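PDB 3D8P: acetyltransferase of GNAT family, which probably transfers an acetyl group from acetyl-coenzyme A to an acceptor substrate that has yet to be identified. Local coordinates for residues R11-K14 against E15-I18; D36-P39 against D40-N43; L57-N60 against N61-I65; I104-C107 against K108-I112. One frame throughout, in Å; residues are numbered along the deposited sequence.

Interaction 1 (R11-K14 against E15-I18)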
ATOM      1  N   ARG A  11       4.643 -15.499   5.540  1.00 28.47           N
ATOM      2  CA  ARG A  11       4.346 -16.388   4.389  1.00 30.89           C
ATOM      3  C   ARG A  11       3.068 -17.200   4.473  1.00 29.93           C
ATOM      4  O   ARG A  11       2.547 -17.627   3.448  1.00 31.29           O
ATOM      5  CB  ARG A  11       5.500 -17.375   4.145  1.00 32.21           C
ATOM      6  CG  ARG A  11       6.772 -16.680   3.706  1.00 41.28           C
ATOM      7  CD  ARG A  11       7.742 -17.643   3.027  1.00 41.97           C
ATOM      8  NE  ARG A  11       8.193 -18.725   3.895  1.00 43.31           N
ATOM      9  CZ  ARG A  11       9.130 -18.606   4.839  1.00 41.63           C
ATOM     10  NH1 ARG A  11       9.683 -17.430   5.104  1.00 45.80           N
ATOM     11  NH2 ARG A  11       9.497 -19.668   5.547  1.00 36.13           N
ATOM     12  N   SER A  12       2.572 -17.439   5.683  1.00 29.51           N
ATOM     13  CA  SER A  12       1.334 -18.187   5.837  1.00 27.52           C
ATOM     14  C   SER A  12       0.183 -17.466   5.177  1.00 26.90           C
ATOM     15  O   SER A  12      -0.778 -18.099   4.755  1.00 28.64           O
ATOM     16  CB  SER A  12       1.016 -18.449   7.319  1.00 28.85           C
ATOM     17  OG  SER A  12       0.881 -17.263   8.083  1.00 25.92           O
ATOM     18  N   TYR A  13       0.302 -16.140   5.056  1.00 28.04           N
ATOM     19  CA  TYR A  13      -0.772 -15.296   4.529  1.00 25.52           C
ATOM     20  C   TYR A  13      -0.753 -15.126   3.017  1.00 26.99           C
ATOM     21  O   TYR A  13      -1.631 -14.444   2.489  1.00 29.40           O
ATOM     22  CB  TYR A  13      -0.721 -13.922   5.188  1.00 23.63           C
ATOM     23  CG  TYR A  13      -1.305 -13.830   6.572  1.00 23.81           C
ATOM     24  CD1 TYR A  13      -2.684 -13.804   6.762  1.00 26.26           C
ATOM     25  CD2 TYR A  13      -0.488 -13.724   7.692  1.00 26.39           C
ATOM     26  CE1 TYR A  13      -3.233 -13.691   8.028  1.00 22.81           C
ATOM     27  CE2 TYR A  13      -1.026 -13.611   8.970  1.00 20.87           C
ATOM     28  CZ  TYR A  13      -2.397 -13.575   9.138  1.00 23.66           C
ATOM     29  OH  TYR A  13      -2.935 -13.483  10.423  1.00 25.76           O
ATOM     30  N   LYS A  14       0.205 -15.751   2.324  1.00 27.01           N
ATOM     31  CA  LYS A  14       0.347 -15.582   0.866  1.00 29.85           C
ATOM     32  C   LYS A  14      -0.955 -15.706   0.082  1.00 29.46           C
ATOM     33  O   LYS A  14      -1.342 -14.789  -0.629  1.00 29.93           O
ATOM     34  CB  LYS A  14       1.340 -16.577   0.269  1.00 30.26           C
ATOM     35  CG  LYS A  14       1.463 -16.418  -1.251  1.00 32.89           C
ATOM     36  CD  LYS A  14       2.579 -17.255  -1.838  1.00 32.46           C
ATOM     37  CE  LYS A  14       2.572 -17.154  -3.359  1.00 33.10           C
ATOM     38  NZ  LYS A  14       3.712 -17.900  -3.994  1.00 34.58           N
ATOM     39  N   GLU A  15      -1.620 -16.840   0.200  1.00 28.13           N
ATOM     40  CA  GLU A  15      -2.805 -17.091  -0.618  1.00 30.28           C
ATOM     41  C   GLU A  15      -4.014 -16.227  -0.197  1.00 30.78           C
ATOM     42  O   GLU A  15      -4.768 -15.739  -1.050  1.00 28.37           O
ATOM     43  CB  GLU A  15      -3.140 -18.596  -0.637  1.00 30.25           C
ATOM     44  CG  GLU A  15      -2.074 -19.456  -1.362  1.00 34.33           C
ATOM     45  CD  GLU A  15      -1.880 -19.054  -2.830  1.00 36.89           C
ATOM     46  OE1 GLU A  15      -2.826 -18.501  -3.412  1.00 34.67           O
ATOM     47  OE2 GLU A  15      -0.785 -19.254  -3.392  1.00 38.11           O
ATOM     48  N   GLU A  16      -4.178 -16.037   1.110  1.00 30.47           N
ATOM     49  CA  GLU A  16      -5.218 -15.163   1.629  1.00 30.84           C
ATOM     50  C   GLU A  16      -5.041 -13.725   1.139  1.00 29.60           C
ATOM     51  O   GLU A  16      -6.015 -13.092   0.723  1.00 28.54           O
ATOM     52  CB  GLU A  16      -5.266 -15.187   3.166  1.00 30.31           C
ATOM     53  CG  GLU A  16      -6.528 -14.491   3.711  1.00 30.99           C
ATOM     54  CD  GLU A  16      -6.574 -14.364   5.221  1.00 30.69           C
ATOM     55  OE1 GLU A  16      -5.820 -15.057   5.919  1.00 36.03           O
ATOM     56  OE2 GLU A  16      -7.393 -13.571   5.716  1.00 35.09           O
ATOM     57  N   LEU A  17      -3.800 -13.233   1.181  1.00 29.85           N
ATOM     58  CA  LEU A  17      -3.472 -11.879   0.753  1.00 29.48           C
ATOM     59  C   LEU A  17      -3.819 -11.660  -0.700  1.00 29.80           C
ATOM     60  O   LEU A  17      -4.480 -10.702  -1.050  1.00 28.13           O
ATOM     61  CB  LEU A  17      -1.985 -11.598   0.949  1.00 30.95           C
ATOM     62  CG  LEU A  17      -1.503 -10.207   0.496  1.00 32.74           C
ATOM     63  CD1 LEU A  17      -2.260  -9.171   1.253  1.00 36.07           C
ATOM     64  CD2 LEU A  17      -0.012  -9.991   0.701  1.00 34.40           C
ATOM     65  N   ILE A  18      -3.361 -12.568  -1.551  1.00 31.09           N
ATOM     66  CA  ILE A  18      -3.671 -12.514  -2.976  1.00 30.71           C
ATOM     67  C   ILE A  18      -5.188 -12.549  -3.268  1.00 30.53           C
ATOM     68  O   ILE A  18      -5.676 -11.719  -4.047  1.00 31.92           O
ATOM     69  CB  ILE A  18      -2.931 -13.605  -3.746  1.00 31.23           C
ATOM     70  CG1 ILE A  18      -1.417 -13.343  -3.667  1.00 29.34           C
ATOM     71  CG2 ILE A  18      -3.382 -13.619  -5.207  1.00 30.77           C
ATOM     72  CD1 ILE A  18      -0.564 -14.532  -4.061  1.00 29.64           C
TER
HETATM   73  O   HOH W   1      -2.864 -17.791   3.102  1.00 38.63           O
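The O of Y13 takes the N-H of L17 at 2.8 Å, nearly head-on, and one residue later the O of K14 takes the N-H of I18 at 3.1 Å in an almost straight bond (172° at the hydrogen). This turn of backbone brings side chains three and four residues apart together. The Y13 ring and the E16 carboxylate run side by side, their planes 43° apart. E16 OE1 comes to the edge of the ring, near its plane and 3.5 Å from Y13 CD1, where the partly positive ring hydrogens suit a carboxylate oxygen. An extended E16 chain, with CG anti to the backbone N (chi1 -169°), carries the group there, and OE2 is left for the N-H of I65. K14 is extended too. Its CG packs 3.9 Å from I18 CD1, so the aliphatic shaft of a lysine covers an isoleucine while NZ goes on to the O of E42. E15 bends back beside K14; its OE2 stays 4.7 Å from K14 NZ, which may leave a weak attraction, and its OE1 pairs with R35. A water joins S12 O (2.7 Å) to E16 N (3.0 Å), serving an N-H of the opening turn. L17, apolar and buried, faces strands 54-59 and 65-73 at the start of helix 14-28, and Y13 lies on L57, I59 and I65 of the same two strands.

Interaction 2 (D36-P39 against D40-N43). With CA (calcium ion), chain C.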
ATOM      1  N   ASP A  36      -1.481 -12.781 -12.465  1.00 33.22           N
ATOM      2  CA  ASP A  36      -0.225 -12.799 -13.210  1.00 33.63           C
ATOM      3  C   ASP A  36       0.237 -11.406 -13.660  1.00 33.07           C
ATOM      4  O   ASP A  36       1.328 -11.297 -14.222  1.00 34.84           O
ATOM      5  CB  ASP A  36      -0.234 -13.872 -14.338  1.00 33.47           C
ATOM      6  CG  ASP A  36      -1.233 -13.571 -15.466  1.00 38.51           C
ATOM      7  OD1 ASP A  36      -1.579 -12.392 -15.650  1.00 40.94           O
ATOM      8  OD2 ASP A  36      -1.657 -14.515 -16.186  1.00 35.57           O
ATOM      9  N   ASP A  37      -0.560 -10.365 -13.390  1.00 31.81           N
ATOM     10  CA  ASP A  37      -0.136  -8.975 -13.573  1.00 33.03           C
ATOM     11  C   ASP A  37       0.594  -8.460 -12.342  1.00 33.22           C
ATOM     12  O   ASP A  37       1.177  -7.376 -12.373  1.00 34.26           O
ATOM     13  CB  ASP A  37      -1.343  -8.060 -13.834  1.00 34.34           C
ATOM     14  CG  ASP A  37      -2.044  -8.367 -15.150  1.00 41.55           C
ATOM     15  OD1 ASP A  37      -1.340  -8.595 -16.157  1.00 48.92           O
ATOM     16  OD2 ASP A  37      -3.298  -8.373 -15.193  1.00 48.18           O
ATOM     17  N   GLN A  38       0.596  -9.240 -11.258  1.00 33.91           N
ATOM     18  CA  GLN A  38       1.101  -8.756  -9.973  1.00 33.07           C
ATOM     19  C   GLN A  38       2.085  -9.731  -9.352  1.00 33.96           C
ATOM     20  O   GLN A  38       1.873 -10.195  -8.232  1.00 34.57           O
ATOM     21  CB  GLN A  38      -0.084  -8.519  -9.040  1.00 32.61           C
ATOM     22  CG  GLN A  38      -1.211  -7.715  -9.723  1.00 36.36           C
ATOM     23  CD  GLN A  38      -2.379  -7.424  -8.814  1.00 34.32           C
ATOM     24  OE1 GLN A  38      -2.306  -6.540  -7.963  1.00 32.24           O
ATOM     25  NE2 GLN A  38      -3.472  -8.145  -9.012  1.00 33.39           N
ATOM     26  N   PRO A  39       3.190 -10.023 -10.070  1.00 34.36           N
ATOM     27  CA  PRO A  39       4.187 -10.965  -9.554  1.00 33.24           C
ATOM     28  C   PRO A  39       4.790 -10.606  -8.193  1.00 32.32           C
ATOM     29  O   PRO A  39       5.209 -11.502  -7.489  1.00 30.48           O
ATOM     30  CB  PRO A  39       5.264 -10.979 -10.655  1.00 35.44           C
ATOM     31  CG  PRO A  39       5.011  -9.695 -11.477  1.00 34.72           C
ATOM     32  CD  PRO A  39       3.556  -9.493 -11.410  1.00 34.77           C
ATOM     33  N   ASP A  40       4.851  -9.328  -7.818  1.00 33.57           N
ATOM     34  CA  ASP A  40       5.407  -8.947  -6.509  1.00 33.71           C
ATOM     35  C   ASP A  40       4.685  -9.653  -5.387  1.00 33.72           C
ATOM     36  O   ASP A  40       5.314 -10.006  -4.403  1.00 34.91           O
ATOM     37  CB  ASP A  40       5.408  -7.421  -6.249  1.00 36.20           C
ATOM     38  CG  ASP A  40       4.038  -6.781  -6.435  1.00 37.07           C
ATOM     39  OD1 ASP A  40       3.462  -6.958  -7.530  1.00 40.03           O
ATOM     40  OD2 ASP A  40       3.579  -6.060  -5.507  1.00 38.18           O
ATOM     41  N   LEU A  41       3.385  -9.893  -5.556  1.00 32.96           N
ATOM     42  CA  LEU A  41       2.601 -10.612  -4.554  1.00 33.19           C
ATOM     43  C   LEU A  41       2.991 -12.096  -4.394  1.00 31.96           C
ATOM     44  O   LEU A  41       2.673 -12.702  -3.391  1.00 32.16           O
ATOM     45  CB  LEU A  41       1.106 -10.492  -4.851  1.00 33.13           C
ATOM     46  CG  LEU A  41       0.473  -9.110  -4.887  1.00 34.77           C
ATOM     47  CD1 LEU A  41      -1.039  -9.238  -5.180  1.00 35.78           C
ATOM     48  CD2 LEU A  41       0.761  -8.345  -3.579  1.00 27.95           C
ATOM     49  N   GLU A  42       3.688 -12.670  -5.369  1.00 33.09           N
ATOM     50  CA  GLU A  42       4.117 -14.063  -5.296  1.00 33.92           C
ATOM     51  C   GLU A  42       5.276 -14.270  -4.316  1.00 35.15           C
ATOM     52  O   GLU A  42       5.500 -15.390  -3.850  1.00 34.98           O
ATOM     53  CB  GLU A  42       4.586 -14.571  -6.682  1.00 34.27           C
ATOM     54  CG  GLU A  42       3.533 -14.568  -7.776  1.00 32.93           C
ATOM     55  CD  GLU A  42       2.289 -15.390  -7.438  1.00 38.84           C
ATOM     56  OE1 GLU A  42       2.346 -16.281  -6.551  1.00 34.36           O
ATOM     57  OE2 GLU A  42       1.242 -15.149  -8.080  1.00 36.26           O
ATOM     58  N   ASN A  43       6.036 -13.205  -4.067  1.00 33.42           N
ATOM     59  CA  ASN A  43       7.239 -13.267  -3.254  1.00 34.60           C
ATOM     60  C   ASN A  43       7.297 -11.962  -2.397  1.00 32.10           C
ATOM     61  O   ASN A  43       8.139 -11.135  -2.655  1.00 31.41           O
ATOM     62  CB  ASN A  43       8.549 -13.362  -4.147  1.00 35.33           C
ATOM     63  CG  ASN A  43       8.526 -14.478  -5.308  1.00 41.31           C
ATOM     64  OD1 ASN A  43       7.921 -14.296  -6.379  1.00 38.79           O
ATOM     65  ND2 ASN A  43       9.321 -15.549  -5.123  1.00 39.01           N
TER
HETATM   66 CA    CA C 163      -3.139 -10.672 -16.941  1.00 64.00          CA
HETATM   67  O   HOH W   2       7.847 -12.104  -7.410  1.00 37.30           O
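D40 folds back over the preceding residues: its CG sits between the backbone N and the carbonyl carbon (chi1 54°), which brings OD1 to 3.6 Å from Q38 C, while OD2 bonds to the hydroxyl of Y48. L41 follows and closes a tight turn, its N-H reaching Q38 O at 3.1 Å from well above the carbonyl plane. The side chains of these two residues run alongside each other, L41 CD1 lying 4.0 Å from Q38 CB. Leucine suits the buried side of the turn, and the long glutamine contributes its methylenes here while its amide is held by Q25, K83 and the O of D34. P39, which has no N-H to lose, fits the bend between them. E42 repeats the step, with its N-H 2.9 Å from P39 O and again far out of the carbonyl plane; its carboxylate turns away to a salt bridge with R35. N43, whose N-H bonds to D40 O at 3.3 Å, stands just before helix 44-49, although its side chain makes no capping bond. Ahead of the turn, D36 OD1 binds the calcium ion at 2.7 Å and D37 does so with both carboxylate oxygens, each at 2.9 Å; D34 completes the protein side of the site. The loop links helices 14-28 and 44-49, and L41 packs on I18 and I21 of the first and on K83 of strand 78-86.

Interaction 3 (L57-N60 against N61-I65)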
ATOM      1  N   LEU A  57      -0.144  -6.061   7.663  1.00 28.24           N
ATOM      2  CA  LEU A  57      -1.513  -6.540   7.555  1.00 28.03           C
ATOM      3  C   LEU A  57      -2.306  -6.059   8.745  1.00 27.95           C
ATOM      4  O   LEU A  57      -1.846  -6.148   9.880  1.00 28.15           O
ATOM      5  CB  LEU A  57      -1.559  -8.072   7.557  1.00 25.14           C
ATOM      6  CG  LEU A  57      -0.686  -8.775   6.527  1.00 25.50           C
ATOM      7  CD1 LEU A  57      -0.792 -10.269   6.696  1.00 22.01           C
ATOM      8  CD2 LEU A  57      -1.068  -8.339   5.104  1.00 24.88           C
ATOM      9  N   ALA A  58      -3.506  -5.559   8.481  1.00 28.70           N
ATOM     10  CA  ALA A  58      -4.477  -5.291   9.528  1.00 26.11           C
ATOM     11  C   ALA A  58      -5.286  -6.576   9.598  1.00 27.76           C
ATOM     12  O   ALA A  58      -5.781  -7.067   8.563  1.00 26.75           O
ATOM     13  CB  ALA A  58      -5.347  -4.116   9.179  1.00 24.07           C
ATOM     14  N   ILE A  59      -5.389  -7.139  10.807  1.00 27.88           N
ATOM     15  CA  ILE A  59      -6.064  -8.393  11.003  1.00 27.03           C
ATOM     16  C   ILE A  59      -7.120  -8.284  12.110  1.00 29.63           C
ATOM     17  O   ILE A  59      -6.989  -7.508  13.053  1.00 30.25           O
ATOM     18  CB  ILE A  59      -5.041  -9.544  11.297  1.00 27.74           C
ATOM     19  CG1 ILE A  59      -4.288  -9.299  12.614  1.00 27.63           C
ATOM     20  CG2 ILE A  59      -4.048  -9.708  10.127  1.00 23.40           C
ATOM     21  CD1 ILE A  59      -3.462 -10.509  13.113  1.00 23.74           C
ATOM     22  N   ASN A  60      -8.166  -9.083  11.989  1.00 29.30           N
ATOM     23  CA  ASN A  60      -9.233  -9.074  12.974  1.00 29.45           C
ATOM     24  C   ASN A  60      -8.957 -10.098  14.091  1.00 30.42           C
ATOM     25  O   ASN A  60      -7.848 -10.644  14.189  1.00 29.89           O
ATOM     26  CB  ASN A  60     -10.582  -9.290  12.268  1.00 29.10           C
ATOM     27  CG  ASN A  60     -10.721 -10.666  11.638  1.00 29.29           C
ATOM     28  OD1 ASN A  60      -9.885 -11.549  11.824  1.00 29.18           O
ATOM     29  ND2 ASN A  60     -11.815 -10.859  10.906  1.00 26.12           N
ATOM     30  N   ASN A  61      -9.956 -10.334  14.937  1.00 32.00           N
ATOM     31  CA  ASN A  61      -9.844 -11.256  16.069  1.00 31.90           C
ATOM     32  C   ASN A  61      -9.583 -12.706  15.656  1.00 31.48           C
ATOM     33  O   ASN A  61      -9.007 -13.482  16.415  1.00 32.04           O
ATOM     34  CB  ASN A  61     -11.114 -11.164  16.950  1.00 32.63           C
ATOM     35  CG  ASN A  61     -12.384 -11.674  16.236  1.00 37.82           C
ATOM     36  OD1 ASN A  61     -12.682 -11.286  15.098  1.00 43.40           O
ATOM     37  ND2 ASN A  61     -13.134 -12.549  16.914  1.00 45.95           N
ATOM     38  N   HIS A  62     -10.016 -13.062  14.450  1.00 31.90           N
ATOM     39  CA  HIS A  62      -9.784 -14.388  13.884  1.00 31.51           C
ATOM     40  C   HIS A  62      -8.455 -14.468  13.115  1.00 30.67           C
ATOM     41  O   HIS A  62      -8.111 -15.508  12.541  1.00 28.83           O
ATOM     42  CB  HIS A  62     -10.973 -14.759  13.008  1.00 31.97           C
ATOM     43  CG  HIS A  62     -12.232 -14.957  13.795  1.00 38.57           C
ATOM     44  ND1 HIS A  62     -12.452 -16.079  14.570  1.00 42.43           N
ATOM     45  CD2 HIS A  62     -13.323 -14.171  13.954  1.00 40.48           C
ATOM     46  CE1 HIS A  62     -13.629 -15.981  15.161  1.00 43.39           C
ATOM     47  NE2 HIS A  62     -14.178 -14.832  14.806  1.00 43.68           N
ATOM     48  N   GLN A  63      -7.723 -13.361  13.160  1.00 30.46           N
ATOM     49  CA  GLN A  63      -6.421 -13.175  12.516  1.00 30.63           C
ATOM     50  C   GLN A  63      -6.485 -13.189  10.966  1.00 29.96           C
ATOM     51  O   GLN A  63      -5.502 -13.496  10.274  1.00 27.77           O
ATOM     52  CB  GLN A  63      -5.405 -14.160  13.119  1.00 28.11           C
ATOM     53  CG  GLN A  63      -5.333 -13.997  14.642  1.00 30.69           C
ATOM     54  CD  GLN A  63      -4.223 -14.791  15.296  1.00 33.77           C
ATOM     55  OE1 GLN A  63      -3.069 -14.724  14.873  1.00 36.60           O
ATOM     56  NE2 GLN A  63      -4.566 -15.546  16.361  1.00 36.35           N
ATOM     57  N   ASN A  64      -7.652 -12.861  10.432  1.00 28.28           N
ATOM     58  CA  ASN A  64      -7.800 -12.738   8.998  1.00 30.08           C
ATOM     59  C   ASN A  64      -7.515 -11.324   8.559  1.00 28.79           C
ATOM     60  O   ASN A  64      -7.744 -10.380   9.302  1.00 29.15           O
ATOM     61  CB  ASN A  64      -9.195 -13.119   8.570  1.00 29.95           C
ATOM     62  CG  ASN A  64      -9.462 -14.584   8.775  1.00 36.61           C
ATOM     63  OD1 ASN A  64     -10.421 -14.934   9.430  1.00 41.05           O
ATOM     64  ND2 ASN A  64      -8.583 -15.448   8.243  1.00 34.06           N
ATOM     65  N   ILE A  65      -7.056 -11.203   7.324  1.00 28.81           N
ATOM     66  CA  ILE A  65      -6.704  -9.930   6.728  1.00 26.74           C
ATOM     67  C   ILE A  65      -7.941  -9.096   6.491  1.00 28.99           C
ATOM     68  O   ILE A  65      -8.888  -9.558   5.853  1.00 30.62           O
ATOM     69  CB  ILE A  65      -5.952 -10.126   5.344  1.00 26.76           C
ATOM     70  CG1 ILE A  65      -4.619 -10.854   5.561  1.00 24.57           C
ATOM     71  CG2 ILE A  65      -5.732  -8.749   4.655  1.00 20.86           C
ATOM     72  CD1 ILE A  65      -3.878 -11.285   4.308  1.00 20.84           C
TER
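N60 closes the reversal with its own amide. CG lies between the backbone N and the carbonyl carbon (chi1 66°), and this swings OD1 over the turn, where it accepts the N-H of N64 at 2.9 Å and, weakly, that of H62 at 3.0 Å; the second bond makes an Asx turn. The N64 donor stands above the amide plane, so the oxygen is gripped from off its lone pairs. Asparagine fits because its short chain puts an acceptor exactly there. The N60 and N64 side chains lie alongside each other with amide planes 67° apart, their ND2 atoms weakly bonded to Y90 and E16 respectively. The backbone bonds add to this: N60 N-H to N64 O at 3.0 Å and Q63 N-H to N60 O at 2.9 Å. Q63 has a positive phi (67°), a place that more often holds glycine, and I59 CD1 rests 4.1 Å from its CB. Farther along, I59 and I65 form a non-hydrogen-bonded antiparallel pair, and I59 CA approaches N64 O at 3.1 Å in a CA-H...O contact. L57 and I65 meet at an angle, CD1 of one 4.0 Å from CD1 of the other, both facing the core as branched aliphatics should. A type I turn followed by a left-handed residue is the signature of a beta hairpin with a G1 bulge, here linking strands 54-59 and 65-73 of the GNAT sheet.

Interaction 4 (I104-C107 against K108-I112)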
ATOM      1  N   ILE A 104       4.339   5.308   8.292  1.00 33.50           N
ATOM      2  CA  ILE A 104       5.028   6.580   8.572  1.00 34.93           C
ATOM      3  C   ILE A 104       6.014   6.440   9.738  1.00 36.40           C
ATOM      4  O   ILE A 104       7.161   6.870   9.648  1.00 36.30           O
ATOM      5  CB  ILE A 104       4.023   7.739   8.749  1.00 35.34           C
ATOM      6  CG1 ILE A 104       3.449   8.089   7.369  1.00 37.80           C
ATOM      7  CG2 ILE A 104       4.696   8.994   9.370  1.00 35.77           C
ATOM      8  CD1 ILE A 104       2.185   8.824   7.443  1.00 46.11           C
HETATM    9  N   MSE A 105       5.589   5.788  10.810  1.00 38.92           N
HETATM   10  CA  MSE A 105       6.465   5.554  11.963  1.00 42.33           C
HETATM   11  C   MSE A 105       7.688   4.720  11.578  1.00 38.45           C
HETATM   12  O   MSE A 105       8.799   5.011  12.003  1.00 37.80           O
HETATM   13  CB  MSE A 105       5.682   4.836  13.052  1.00 40.44           C
HETATM   14  CG  MSE A 105       6.442   4.580  14.312  1.00 48.16           C
HETATM   15 SE   MSE A 105       5.893   2.864  15.100  0.75 60.34          SE
HETATM   16  CE  MSE A 105       6.623   1.623  13.732  1.00 51.85           C
ATOM     17  N   THR A 106       7.481   3.676  10.774  1.00 35.23           N
ATOM     18  CA  THR A 106       8.580   2.803  10.355  1.00 33.56           C
ATOM     19  C   THR A 106       9.532   3.541   9.413  1.00 33.19           C
ATOM     20  O   THR A 106      10.738   3.333   9.458  1.00 31.79           O
ATOM     21  CB  THR A 106       8.038   1.490   9.721  1.00 35.31           C
ATOM     22  OG1 THR A 106       7.040   0.927  10.586  1.00 32.20           O
ATOM     23  CG2 THR A 106       9.166   0.451   9.455  1.00 29.36           C
ATOM     24  N   CYS A 107       8.992   4.406   8.563  1.00 34.42           N
ATOM     25  CA  CYS A 107       9.808   5.218   7.674  1.00 34.97           C
ATOM     26  C   CYS A 107      10.704   6.165   8.472  1.00 37.52           C
ATOM     27  O   CYS A 107      11.863   6.388   8.113  1.00 34.42           O
ATOM     28  CB  CYS A 107       8.921   6.059   6.750  1.00 37.25           C
ATOM     29  SG  CYS A 107       8.128   5.173   5.446  1.00 33.83           S
ATOM     30  N   LYS A 108      10.170   6.732   9.549  1.00 38.90           N
ATOM     31  CA  LYS A 108      10.964   7.617  10.386  1.00 42.44           C
ATOM     32  C   LYS A 108      12.142   6.877  11.020  1.00 43.97           C
ATOM     33  O   LYS A 108      13.266   7.391  11.034  1.00 43.91           O
ATOM     34  CB  LYS A 108      10.090   8.323  11.427  1.00 41.49           C
ATOM     35  CG  LYS A 108       9.146   9.326  10.741  1.00 45.44           C
ATOM     36  CD  LYS A 108       8.238  10.058  11.717  1.00 47.47           C
ATOM     37  CE  LYS A 108       7.354  11.115  11.009  1.00 50.38           C
ATOM     38  NZ  LYS A 108       6.440  11.755  12.020  1.00 49.63           N
ATOM     39  N   GLU A 109      11.901   5.666  11.522  1.00 45.25           N
ATOM     40  CA  GLU A 109      12.980   4.865  12.083  1.00 46.11           C
ATOM     41  C   GLU A 109      14.036   4.552  11.027  1.00 45.21           C
ATOM     42  O   GLU A 109      15.217   4.477  11.334  1.00 46.32           O
ATOM     43  CB  GLU A 109      12.471   3.527  12.627  1.00 46.57           C
ATOM     44  CG  GLU A 109      11.525   3.599  13.808  1.00 48.29           C
ATOM     45  CD  GLU A 109      10.833   2.256  14.070  1.00 49.00           C
ATOM     46  OE1 GLU A 109      11.104   1.270  13.343  1.00 48.21           O
ATOM     47  OE2 GLU A 109       9.996   2.193  14.990  1.00 54.40           O
ATOM     48  N   GLN A 110      13.611   4.359   9.785  1.00 43.68           N
ATOM     49  CA  GLN A 110      14.523   3.940   8.729  1.00 44.40           C
ATOM     50  C   GLN A 110      15.096   5.072   7.873  1.00 43.48           C
ATOM     51  O   GLN A 110      15.717   4.805   6.851  1.00 43.29           O
ATOM     52  CB  GLN A 110      13.849   2.864   7.883  1.00 42.48           C
ATOM     53  CG  GLN A 110      13.674   1.562   8.682  1.00 48.75           C
ATOM     54  CD  GLN A 110      12.854   0.508   7.969  1.00 50.96           C
ATOM     55  OE1 GLN A 110      12.638   0.577   6.753  1.00 60.61           O
ATOM     56  NE2 GLN A 110      12.389  -0.489   8.731  1.00 60.90           N
ATOM     57  N   ASN A 111      14.936   6.315   8.324  1.00 43.67           N
ATOM     58  CA  ASN A 111      15.448   7.509   7.616  1.00 45.49           C
ATOM     59  C   ASN A 111      14.935   7.710   6.184  1.00 42.86           C
ATOM     60  O   ASN A 111      15.691   8.088   5.276  1.00 45.06           O
ATOM     61  CB  ASN A 111      16.985   7.511   7.665  1.00 46.53           C
ATOM     62  CG  ASN A 111      17.506   7.581   9.090  1.00 52.63           C
ATOM     63  OD1 ASN A 111      17.220   8.542   9.812  1.00 56.84           O
ATOM     64  ND2 ASN A 111      18.253   6.552   9.514  1.00 56.57           N
ATOM     65  N   ILE A 112      13.651   7.427   5.989  1.00 38.96           N
ATOM     66  CA  ILE A 112      12.994   7.648   4.707  1.00 35.21           C
ATOM     67  C   ILE A 112      12.356   9.025   4.788  1.00 34.09           C
ATOM     68  O   ILE A 112      11.624   9.331   5.725  1.00 35.72           O
ATOM     69  CB  ILE A 112      11.981   6.540   4.376  1.00 33.49           C
ATOM     70  CG1 ILE A 112      12.735   5.235   4.098  1.00 33.80           C
ATOM     71  CG2 ILE A 112      11.104   6.918   3.182  1.00 31.76           C
ATOM     72  CD1 ILE A 112      11.836   4.021   3.989  1.00 30.23           C
TER
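C107 lays its CB 3.9 Å from I112 CB, and its SG faces the I112 side chain, 4.1 Å from both CG2 and CD1. The backbone sets up the meeting: I112 N-H bonds to C107 O at 3.0 Å in a nearly straight line (173°), and N111 N-H reaches K108 O weakly. N111 lies between with positive phi (58°), a conformation asparagine takes more readily than most residues. Together these bonds form a Schellman motif ending helix 95-109, and C107 and I112 are its usual apolar pair across the cap. Back along the last turn, side chains pair four residues apart. T106 turns CG2 to the amide of Q110, 3.4 Å from NE2; with chi1 at -49° its OG1 lies beside its own backbone N and bonds back to K102 O. I104 CG2 touches K108 CE at 3.8 Å, the lysine's extended chain acting as a greasy stalk that carries its charge outward. On the exposed side, the bent selenomethionine at M105 brings CE to 3.6 Å from E109 OE2. I104 and C107 face I115 of strand 114-119, in the beta-alpha-beta unit this helix belongs to, and I112 meets L71 and R73. The chemistry is thus divided: the backbone bonds use C=O groups that the helix end would leave without partners, while C107 and I112 meet as buried apolar groups and K108 and E109 stay exposed.

Interaction 1 is the middle piece. Toward interaction 2 it offers a salt bridge, K14 NZ to E42 OE1 at 3.3 Å, and packing of I18 CD1 on L41 O at 3.8 Å; toward interaction 3, Y13 OH lies 2.6 Å from Q63 O and E16 OE2 2.9 Å from I65 N, both probable hydrogen bonds. The start of helix 14-28 thus ties the calcium-bearing loop to the hairpin, which do not touch each other (nearest atoms about 9 Å apart). Interaction 4 stands apart, its nearest atoms about 10 Å from interaction 3 and about 16 Å from the other two. It ends helix 95-109, whose opposite, N-terminal end probably faces the acetyl-coenzyme A pyrophosphate, as in GNAT relatives.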